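Local coordinates for protein HTH-type transcriptional regulator cbl (PDB 2FYI) that may serve as an accessory regulator of the cys regulon, being a LysR-family transcription factor of which this chain is the cofactor-binding domain, at residues H22-Y27 against I68-L73; P30-A35 against W206-L211; G162-Q167 against L177-T182. All coordinates share one frame; numbering follows the deposited sequence. Where two conformers were deposited one is given.

Interaction 1. Residues H22-Y27 against I68-L73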
loop_
_atom_site.group_PDB
_atom_site.type_symbol
_atom_site.label_atom_id
_atom_site.label_comp_id
_atom_site.label_asym_id
_atom_site.label_seq_id
_atom_site.Cartn_x
_atom_site.Cartn_y
_atom_site.Cartn_z
ATOM N N HIS A 22 -3.864 -5.070 -0.282
ATOM C CA HIS A 22 -2.899 -4.840 -1.337
ATOM C C HIS A 22 -2.472 -6.152 -1.952
ATOM O O HIS A 22 -2.393 -6.299 -3.186
ATOM C CB HIS A 22 -1.675 -4.145 -0.746
ATOM C CG HIS A 22 -0.562 -3.951 -1.730
ATOM N ND1 HIS A 22 0.352 -4.947 -2.031
ATOM C CD2 HIS A 22 -0.224 -2.882 -2.490
ATOM C CE1 HIS A 22 1.199 -4.496 -2.936
ATOM N NE2 HIS A 22 0.868 -3.249 -3.234
ATOM N N THR A 23 -2.205 -7.118 -1.078
ATOM C CA THR A 23 -1.698 -8.399 -1.537
ATOM C C THR A 23 -2.604 -9.051 -2.587
ATOM O O THR A 23 -2.139 -9.430 -3.652
ATOM C CB THR A 23 -1.482 -9.437 -0.397
ATOM O OG1 THR A 23 -0.808 -8.850 0.721
ATOM C CG2 THR A 23 -0.666 -10.590 -0.921
ATOM N N GLN A 24 -3.893 -9.216 -2.296
ATOM C CA GLN A 24 -4.721 -9.932 -3.261
ATOM C C GLN A 24 -5.066 -9.012 -4.426
ATOM O O GLN A 24 -5.075 -9.450 -5.558
ATOM C CB GLN A 24 -5.963 -10.597 -2.623
ATOM C CG GLN A 24 -6.057 -10.526 -1.079
ATOM C CD GLN A 24 -5.036 -11.390 -0.318
ATOM O OE1 GLN A 24 -4.215 -12.118 -0.903
ATOM N NE2 GLN A 24 -5.095 -11.310 1.008
ATOM N N ALA A 25 -5.284 -7.733 -4.162
ATOM C CA ALA A 25 -5.590 -6.837 -5.229
ATOM C C ALA A 25 -4.524 -6.930 -6.343
ATOM O O ALA A 25 -4.845 -6.912 -7.542
ATOM C CB ALA A 25 -5.720 -5.461 -4.684
ATOM N N ARG A 26 -3.265 -7.076 -5.956
ATOM C CA ARG A 26 -2.214 -7.117 -6.940
ATOM C C ARG A 26 -1.901 -8.483 -7.491
ATOM O O ARG A 26 -1.584 -8.624 -8.664
ATOM C CB ARG A 26 -0.932 -6.584 -6.344
ATOM C CG ARG A 26 -1.058 -5.169 -5.971
ATOM C CD ARG A 26 0.170 -4.455 -6.248
ATOM N NE ARG A 26 0.404 -4.327 -7.668
ATOM C CZ ARG A 26 1.614 -4.050 -8.145
ATOM N NH1 ARG A 26 2.633 -3.898 -7.294
ATOM N NH2 ARG A 26 1.810 -3.914 -9.445
ATOM N N TYR A 27 -1.937 -9.500 -6.652
ATOM C CA TYR A 27 -1.300 -10.747 -7.032
ATOM C C TYR A 27 -2.215 -11.933 -7.268
ATOM O O TYR A 27 -1.779 -12.967 -7.766
ATOM C CB TYR A 27 -0.237 -11.142 -6.018
ATOM C CG TYR A 27 0.721 -10.033 -5.750
ATOM C CD1 TYR A 27 0.886 -9.514 -4.466
ATOM C CD2 TYR A 27 1.436 -9.469 -6.791
ATOM C CE1 TYR A 27 1.746 -8.464 -4.220
ATOM C CE2 TYR A 27 2.299 -8.437 -6.564
ATOM C CZ TYR A 27 2.451 -7.926 -5.278
ATOM O OH TYR A 27 3.345 -6.883 -5.091
ATOM N N ILE A 68 -11.940 -9.942 1.248
ATOM C CA ILE A 68 -10.847 -10.884 0.973
ATOM C C ILE A 68 -9.565 -10.458 1.651
ATOM O O ILE A 68 -9.011 -9.383 1.353
ATOM C CB ILE A 68 -10.575 -11.017 -0.527
ATOM C CG1 ILE A 68 -11.811 -11.587 -1.237
ATOM C CG2 ILE A 68 -9.372 -11.888 -0.759
ATOM C CD1 ILE A 68 -12.030 -11.041 -2.648
ATOM N N ALA A 69 -9.098 -11.300 2.572
ATOM C CA ALA A 69 -7.892 -11.002 3.350
ATOM C C ALA A 69 -7.346 -12.270 3.982
ATOM O O ALA A 69 -8.012 -13.316 3.982
ATOM C CB ALA A 69 -8.192 -9.984 4.406
ATOM N N SER A 70 -6.126 -12.189 4.513
ATOM C CA SER A 70 -5.536 -13.351 5.207
ATOM C C SER A 70 -5.809 -13.320 6.703
ATOM O O SER A 70 -5.632 -14.310 7.371
ATOM C CB SER A 70 -4.021 -13.438 4.983
ATOM O OG SER A 70 -3.669 -13.773 3.653
ATOM N N GLU A 71 -6.226 -12.179 7.231
ATOM C CA GLU A 71 -6.375 -12.039 8.666
ATOM C C GLU A 71 -7.807 -11.685 9.049
ATOM O O GLU A 71 -8.578 -11.167 8.241
ATOM C CB GLU A 71 -5.413 -10.973 9.197
ATOM C CG GLU A 71 -3.945 -11.189 8.796
ATOM C CD GLU A 71 -3.256 -12.350 9.571
ATOM O OE1 GLU A 71 -3.754 -12.756 10.662
ATOM O OE2 GLU A 71 -2.198 -12.843 9.089
ATOM N N ARG A 72 -8.170 -12.010 10.283
ATOM C CA ARG A 72 -9.395 -11.496 10.898
ATOM C C ARG A 72 -10.719 -11.758 10.216
ATOM O O ARG A 72 -11.609 -10.968 10.436
ATOM C CB ARG A 72 -9.346 -9.953 10.999
ATOM C CG ARG A 72 -8.197 -9.379 11.761
ATOM C CD ARG A 72 -8.735 -8.454 12.809
ATOM N NE ARG A 72 -7.723 -7.552 13.358
ATOM C CZ ARG A 72 -8.017 -6.391 13.958
ATOM N NH1 ARG A 72 -9.291 -5.997 14.090
ATOM N NH2 ARG A 72 -7.039 -5.612 14.423
ATOM N N LEU A 73 -10.899 -12.766 9.374
ATOM C CA LEU A 73 -12.218 -12.896 8.749
ATOM C C LEU A 73 -12.783 -14.172 9.239
ATOM O O LEU A 73 -13.992 -14.312 9.384
ATOM C CB LEU A 73 -12.183 -12.901 7.204
ATOM C CG LEU A 73 -11.821 -11.614 6.443
ATOM C CD1 LEU A 73 -11.922 -11.776 4.939
ATOM C CD2 LEU A 73 -12.656 -10.461 6.915
HETATM O O HOH W 1 -3.078 -10.904 2.909
#

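Interaction 2. Residues P30-A35 against W206-L211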
loop_
_atom_site.group_PDB
_atom_site.type_symbol
_atom_site.label_atom_id
_atom_site.label_comp_id
_atom_site.label_asym_id
_atom_site.label_seq_id
_atom_site.Cartn_x
_atom_site.Cartn_y
_atom_site.Cartn_z
ATOM N N PRO A 30 -6.554 -10.187 -10.056
ATOM C CA PRO A 30 -6.730 -9.721 -11.418
ATOM C C PRO A 30 -7.263 -10.834 -12.328
ATOM O O PRO A 30 -8.184 -10.618 -13.125
ATOM C CB PRO A 30 -5.318 -9.277 -11.795
ATOM C CG PRO A 30 -4.774 -8.856 -10.487
ATOM C CD PRO A 30 -5.194 -9.924 -9.574
ATOM N N GLU A 31 -6.702 -12.026 -12.180
ATOM C CA GLU A 31 -7.088 -13.169 -12.998
ATOM C C GLU A 31 -8.576 -13.505 -12.879
ATOM O O GLU A 31 -9.317 -13.628 -13.859
ATOM C CB GLU A 31 -6.331 -14.369 -12.518
ATOM C CG GLU A 31 -6.516 -15.534 -13.412
ATOM C CD GLU A 31 -5.254 -16.384 -13.473
ATOM O OE1 GLU A 31 -4.532 -16.453 -12.432
ATOM O OE2 GLU A 31 -4.989 -16.972 -14.565
ATOM N N VAL A 32 -8.995 -13.709 -11.647
ATOM C CA VAL A 32 -10.384 -13.901 -11.322
ATOM C C VAL A 32 -11.232 -12.758 -11.864
ATOM O O VAL A 32 -12.274 -12.991 -12.459
ATOM C CB VAL A 32 -10.556 -13.924 -9.790
ATOM C CG1 VAL A 32 -12.002 -13.935 -9.425
ATOM C CG2 VAL A 32 -9.839 -15.113 -9.166
ATOM N N ILE A 33 -10.813 -11.516 -11.651
ATOM C CA ILE A 33 -11.588 -10.402 -12.177
ATOM C C ILE A 33 -11.773 -10.415 -13.685
ATOM O O ILE A 33 -12.864 -10.144 -14.164
ATOM C CB ILE A 33 -11.090 -9.080 -11.688
ATOM C CG1 ILE A 33 -11.539 -8.948 -10.245
ATOM C CG2 ILE A 33 -11.668 -7.950 -12.516
ATOM C CD1 ILE A 33 -10.786 -7.911 -9.479
ATOM N N LYS A 34 -10.730 -10.761 -14.432
ATOM C CA LYS A 34 -10.891 -10.991 -15.866
ATOM C C LYS A 34 -11.994 -11.999 -16.144
ATOM O O LYS A 34 -12.914 -11.739 -16.947
ATOM C CB LYS A 34 -9.610 -11.479 -16.511
ATOM C CG LYS A 34 -8.614 -10.386 -16.743
ATOM C CD LYS A 34 -7.661 -10.733 -17.913
ATOM C CE LYS A 34 -6.449 -11.650 -17.506
ATOM N NZ LYS A 34 -5.490 -11.098 -16.457
ATOM N N ALA A 35 -11.909 -13.153 -15.490
ATOM C CA ALA A 35 -12.918 -14.209 -15.676
ATOM C C ALA A 35 -14.323 -13.697 -15.420
ATOM O O ALA A 35 -15.255 -13.912 -16.210
ATOM C CB ALA A 35 -12.654 -15.360 -14.744
ATOM N N TRP A 206 -22.790 -14.829 -5.381
ATOM C CA TRP A 206 -22.672 -16.270 -5.138
ATOM C C TRP A 206 -21.745 -16.891 -6.174
ATOM O O TRP A 206 -20.894 -17.719 -5.847
ATOM C CB TRP A 206 -24.028 -16.968 -5.136
ATOM C CG TRP A 206 -24.976 -16.465 -4.112
ATOM C CD1 TRP A 206 -26.209 -15.867 -4.334
ATOM C CD2 TRP A 206 -24.808 -16.510 -2.699
ATOM N NE1 TRP A 206 -26.811 -15.552 -3.133
ATOM C CE2 TRP A 206 -25.970 -15.932 -2.114
ATOM C CE3 TRP A 206 -23.795 -16.979 -1.862
ATOM C CZ2 TRP A 206 -26.128 -15.813 -0.723
ATOM C CZ3 TRP A 206 -23.954 -16.861 -0.487
ATOM C CH2 TRP A 206 -25.109 -16.284 0.068
ATOM N N ARG A 207 -21.887 -16.451 -7.421
ATOM C CA ARG A 207 -21.013 -16.951 -8.452
ATOM C C ARG A 207 -19.545 -16.583 -8.270
ATOM O O ARG A 207 -18.674 -17.407 -8.495
ATOM C CB ARG A 207 -21.469 -16.532 -9.829
ATOM C CG ARG A 207 -20.692 -17.327 -10.853
ATOM C CD ARG A 207 -21.173 -18.783 -10.859
ATOM N NE ARG A 207 -22.323 -18.884 -11.758
ATOM C CZ ARG A 207 -22.223 -19.175 -13.060
ATOM N NH1 ARG A 207 -21.020 -19.439 -13.593
ATOM N NH2 ARG A 207 -23.319 -19.228 -13.831
ATOM N N PHE A 208 -19.265 -15.349 -7.874
ATOM C CA PHE A 208 -17.889 -14.928 -7.705
ATOM C C PHE A 208 -17.128 -15.872 -6.804
ATOM O O PHE A 208 -15.983 -16.216 -7.075
ATOM C CB PHE A 208 -17.823 -13.534 -7.105
ATOM C CG PHE A 208 -16.428 -12.985 -7.035
ATOM C CD1 PHE A 208 -15.930 -12.197 -8.050
ATOM C CD2 PHE A 208 -15.598 -13.281 -5.957
ATOM C CE1 PHE A 208 -14.624 -11.708 -7.991
ATOM C CE2 PHE A 208 -14.290 -12.783 -5.893
ATOM C CZ PHE A 208 -13.813 -12.003 -6.912
ATOM N N LEU A 209 -17.763 -16.283 -5.715
ATOM C CA LEU A 209 -17.084 -17.139 -4.756
ATOM C C LEU A 209 -16.747 -18.439 -5.427
ATOM O O LEU A 209 -15.639 -18.950 -5.282
ATOM C CB LEU A 209 -17.923 -17.394 -3.494
ATOM C CG LEU A 209 -18.121 -16.216 -2.536
ATOM C CD1 LEU A 209 -18.002 -16.670 -1.125
ATOM C CD2 LEU A 209 -17.066 -15.190 -2.785
ATOM N N GLU A 210 -17.697 -18.965 -6.181
ATOM C CA GLU A 210 -17.515 -20.267 -6.818
ATOM C C GLU A 210 -16.353 -20.234 -7.828
ATOM O O GLU A 210 -15.378 -20.995 -7.758
ATOM C CB GLU A 210 -18.810 -20.657 -7.497
ATOM C CG GLU A 210 -18.795 -22.031 -8.040
ATOM C CD GLU A 210 -19.729 -22.122 -9.214
ATOM O OE1 GLU A 210 -20.970 -22.280 -9.003
ATOM O OE2 GLU A 210 -19.214 -21.996 -10.354
ATOM N N LEU A 211 -16.502 -19.316 -8.766
ATOM C CA LEU A 211 -15.465 -18.876 -9.653
ATOM C C LEU A 211 -14.073 -18.853 -9.012
ATOM O O LEU A 211 -13.098 -19.193 -9.672
ATOM C CB LEU A 211 -15.842 -17.481 -10.114
ATOM C CG LEU A 211 -15.325 -17.075 -11.482
ATOM C CD1 LEU A 211 -15.039 -18.313 -12.347
ATOM C CD2 LEU A 211 -16.329 -16.109 -12.122
#

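Interaction 3. Residues G162-Q167 against L177-T182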
loop_
_atom_site.group_PDB
_atom_site.type_symbol
_atom_site.label_atom_id
_atom_site.label_comp_id
_atom_site.label_asym_id
_atom_site.label_seq_id
_atom_site.Cartn_x
_atom_site.Cartn_y
_atom_site.Cartn_z
ATOM N N GLY A 162 14.154 -9.067 3.028
ATOM C CA GLY A 162 12.703 -8.996 3.120
ATOM C C GLY A 162 12.035 -10.333 3.306
ATOM O O GLY A 162 12.459 -11.346 2.729
ATOM N N LEU A 163 10.994 -10.354 4.128
ATOM C CA LEU A 163 10.085 -11.495 4.151
ATOM C C LEU A 163 8.818 -11.080 3.431
ATOM O O LEU A 163 8.133 -10.159 3.873
ATOM C CB LEU A 163 9.801 -11.928 5.581
ATOM C CG LEU A 163 11.000 -12.730 6.108
ATOM C CD1 LEU A 163 10.938 -12.926 7.578
ATOM C CD2 LEU A 163 11.081 -14.076 5.439
ATOM N N VAL A 164 8.541 -11.696 2.287
ATOM C CA VAL A 164 7.367 -11.338 1.488
ATOM C C VAL A 164 6.536 -12.554 1.134
ATOM O O VAL A 164 7.067 -13.637 0.954
ATOM C CB VAL A 164 7.750 -10.655 0.174
ATOM C CG1 VAL A 164 8.416 -9.377 0.445
ATOM C CG2 VAL A 164 8.676 -11.531 -0.626
ATOM N N ALA A 165 5.228 -12.357 1.044
ATOM C CA ALA A 165 4.310 -13.333 0.461
ATOM C C ALA A 165 4.888 -13.907 -0.839
ATOM O O ALA A 165 5.311 -13.153 -1.691
ATOM C CB ALA A 165 2.994 -12.639 0.183
ATOM N N GLU A 166 4.892 -15.225 -1.015
ATOM C CA GLU A 166 5.539 -15.789 -2.206
ATOM C C GLU A 166 4.913 -15.322 -3.538
ATOM O O GLU A 166 5.590 -15.217 -4.561
ATOM C CB GLU A 166 5.574 -17.315 -2.136
ATOM C CG GLU A 166 4.172 -17.942 -2.033
ATOM C CD GLU A 166 4.143 -19.488 -2.049
ATOM O OE1 GLU A 166 3.183 -20.066 -1.493
ATOM O OE2 GLU A 166 5.061 -20.118 -2.614
ATOM N N GLN A 167 3.622 -15.032 -3.517
ATOM C CA GLN A 167 2.851 -14.668 -4.714
ATOM C C GLN A 167 3.162 -13.284 -5.300
ATOM O O GLN A 167 2.710 -12.959 -6.389
ATOM C CB GLN A 167 1.437 -14.706 -4.252
ATOM C CG GLN A 167 1.570 -15.355 -2.923
ATOM C CD GLN A 167 0.639 -14.833 -1.907
ATOM O OE1 GLN A 167 -0.281 -14.080 -2.191
ATOM N NE2 GLN A 167 0.831 -15.267 -0.703
ATOM N N LEU A 177 17.261 -8.913 -7.629
ATOM C CA LEU A 177 16.895 -9.531 -6.385
ATOM C C LEU A 177 16.603 -10.975 -6.691
ATOM O O LEU A 177 16.336 -11.326 -7.838
ATOM C CB LEU A 177 15.645 -8.881 -5.816
ATOM C CG LEU A 177 15.636 -7.377 -5.621
ATOM C CD1 LEU A 177 14.395 -7.030 -4.836
ATOM C CD2 LEU A 177 16.886 -6.923 -4.899
ATOM N N ILE A 178 16.631 -11.809 -5.656
ATOM C CA ILE A 178 16.341 -13.236 -5.785
ATOM C C ILE A 178 15.486 -13.694 -4.598
ATOM O O ILE A 178 15.646 -13.186 -3.479
ATOM C CB ILE A 178 17.655 -14.051 -5.908
ATOM C CG1 ILE A 178 17.394 -15.552 -5.818
ATOM C CG2 ILE A 178 18.668 -13.609 -4.865
ATOM C CD1 ILE A 178 18.560 -16.401 -6.331
ATOM N N ARG A 179 14.561 -14.621 -4.843
ATOM C CA ARG A 179 13.718 -15.178 -3.774
ATOM C C ARG A 179 14.299 -16.488 -3.232
ATOM O O ARG A 179 14.521 -17.404 -3.980
ATOM C CB ARG A 179 12.297 -15.392 -4.295
ATOM C CG ARG A 179 11.411 -14.176 -4.129
ATOM C CD ARG A 179 10.418 -13.936 -5.303
ATOM N NE ARG A 179 9.801 -12.598 -5.208
ATOM C CZ ARG A 179 8.805 -12.278 -4.361
ATOM N NH1 ARG A 179 8.273 -13.207 -3.558
ATOM N NH2 ARG A 179 8.324 -11.035 -4.327
ATOM N N LEU A 180 14.575 -16.578 -1.943
ATOM C CA LEU A 180 15.054 -17.841 -1.389
ATOM C C LEU A 180 13.896 -18.546 -0.674
ATOM O O LEU A 180 13.075 -17.899 0.017
ATOM C CB LEU A 180 16.217 -17.608 -0.442
ATOM C CG LEU A 180 17.422 -16.799 -0.961
ATOM C CD1 LEU A 180 18.568 -16.642 0.037
ATOM C CD2 LEU A 180 17.899 -17.447 -2.216
ATOM N N ASP A 181 13.798 -19.858 -0.865
ATOM C CA ASP A 181 12.640 -20.630 -0.422
ATOM C C ASP A 181 12.723 -20.867 1.085
ATOM O O ASP A 181 13.685 -21.462 1.567
ATOM C CB ASP A 181 12.630 -21.968 -1.175
ATOM C CG ASP A 181 11.558 -22.954 -0.660
ATOM O OD1 ASP A 181 11.203 -22.895 0.534
ATOM O OD2 ASP A 181 11.074 -23.814 -1.443
ATOM N N THR A 182 11.722 -20.409 1.832
ATOM C CA THR A 182 11.710 -20.623 3.276
ATOM C C THR A 182 10.437 -21.287 3.788
ATOM O O THR A 182 10.035 -21.056 4.918
ATOM C CB THR A 182 11.911 -19.304 4.056
ATOM O OG1 THR A 182 10.839 -18.391 3.762
ATOM C CG2 THR A 182 13.223 -18.666 3.696
#

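Interaction 1. Residues H22-Y27 against I68-L73
Gln24 carries the whole contact from the helix 22-27 side, reaching across to Ile68 and Ala69, the last residues of strand 66-69, and Ser70 in the loop just after. Its chain is bent at the second torsion (chi2 -70°), so that the methylene part lies against Ile68 while the amide swings past it toward Ser70. CG meets the branch methyl CG2 of Ile68 at 3.6 Å, the two side chains crossing obliquely. That methyl is presented because CG2 of Ile68 stands anti to its own backbone N (chi1 -63°, measured to CG1), which puts CG1 beside the N. Farther out, NE2 of Gln24 rests 3.7 Å from CA of Ala69. In the type 2 periplasmic-binding-protein fold of LysR regulators, this joins the short helix that follows the first strand, 14-20, to the end of that strand's parallel neighbour, 66-69. One water bridges the polar ends: it accepts a weak hydrogen bond from NE2 of Gln24 at 2.8 Å and is hydrogen-bonded to OG of Ser70 at 3.0 Å. The same hydroxyl is hydrogen-bonded to Trp87, which helps to fix the far side of the bridge. Val191 of strand 189-196 packs against Gln24, Ile68 and Ser70 together. On the helix, Ala25 O and Arg26 NE bond to Tyr154 and Thr153 of the second subunit.

Interaction 2. Residues P30-A35 against W206-L211
Val32 of helix 29-39 meets the ring of Phe208 on helix 203-212, two helices of one alpha/beta subdomain of the type 2 periplasmic-binding-protein fold. This is the close part of the contact. Phe208 has its CG anti to the backbone N (chi1 -174°), a setting that carries the end of the ring toward helix 29-39 although the bond from its CA to CB runs alongside that helix. The two side chains cross at about a right angle. Leu29, one turn before Ile33, also touches Phe208 and shares in burying the ring.

The other part is looser. Ala35 CB and Leu211 CD1 approach only to 4.5 Å, and both residues, like Val32, keep some exposure to solvent; Leu211 also leans on Leu39, farther along helix 29-39. Ile33 points away from helix 203-212 and packs on Leu45 and Leu47 of strand 43-49, while Pro30 and Lys34 lie against Leu157 of the second subunit. Within the close part the methyl CG1 of Val32, itself anti to the backbone N, sits obliquely to the ring, 3.7 Å from both CZ and CE1 of Phe208.

Interaction 3. Residues G162-Q167 against L177-T182
A bend at the second torsion of Arg179 (chi2 143°), followed by an extended chi3 of -168°, lays its guanidinium across Val164, whose CG2 occupies the crowded position between backbone N and carbonyl carbon (chi1 -64°). The two side chains cross at about a right angle, and CG2 of Val164 comes within 3.4 Å of NH1 of Arg179. Ala165 O lies at the edge of the guanidinium, near its plane, 3.5 Å from NH1 of Arg179. Glu166 O is equally distant from NH1, but the angle is too poor for a hydrogen bond. NH2 of Arg179 is held by a salt bridge to Glu174 and a hydrogen bond to Ser168 OG; that hydroxyl also bonds Ala165 O and so ties the guanidinium indirectly to the end of strand 161-165. A leucine at Arg179 would probably leave Glu174 without its countercharge and Ser168 with one partner fewer. In the second alpha/beta subdomain of the periplasmic-binding-protein fold, strands 161-165 and 177-180 each pair antiparallel with strand 79-94, while helix 148-157 packs on them through Ile151 against Val164, Lys152 against Arg179 and Val155 against Leu177.

Overall arrangement
All three contacts lie in the cofactor-binding domain. Interactions 1 and 2, in one alpha/beta subdomain, have centres about 15 Å apart and touch, because helices 22-27 and 29-39 follow one another; their segments alternate along the chain, so residues 68-73 fall between the two halves of interaction 2. Interaction 3, in the other subdomain, is nested inside the long loop closed by interaction 2, with centres about 27 Å apart and no touch. The centre of interaction 1 is about 17 Å from that of interaction 3, and Thr23 and Tyr27 of helix 22-27 pack on Gln167, joining the subdomains; both contacts reach the same mixed sheet. Helices 22-27 and 29-39 also contribute to the subunit interface.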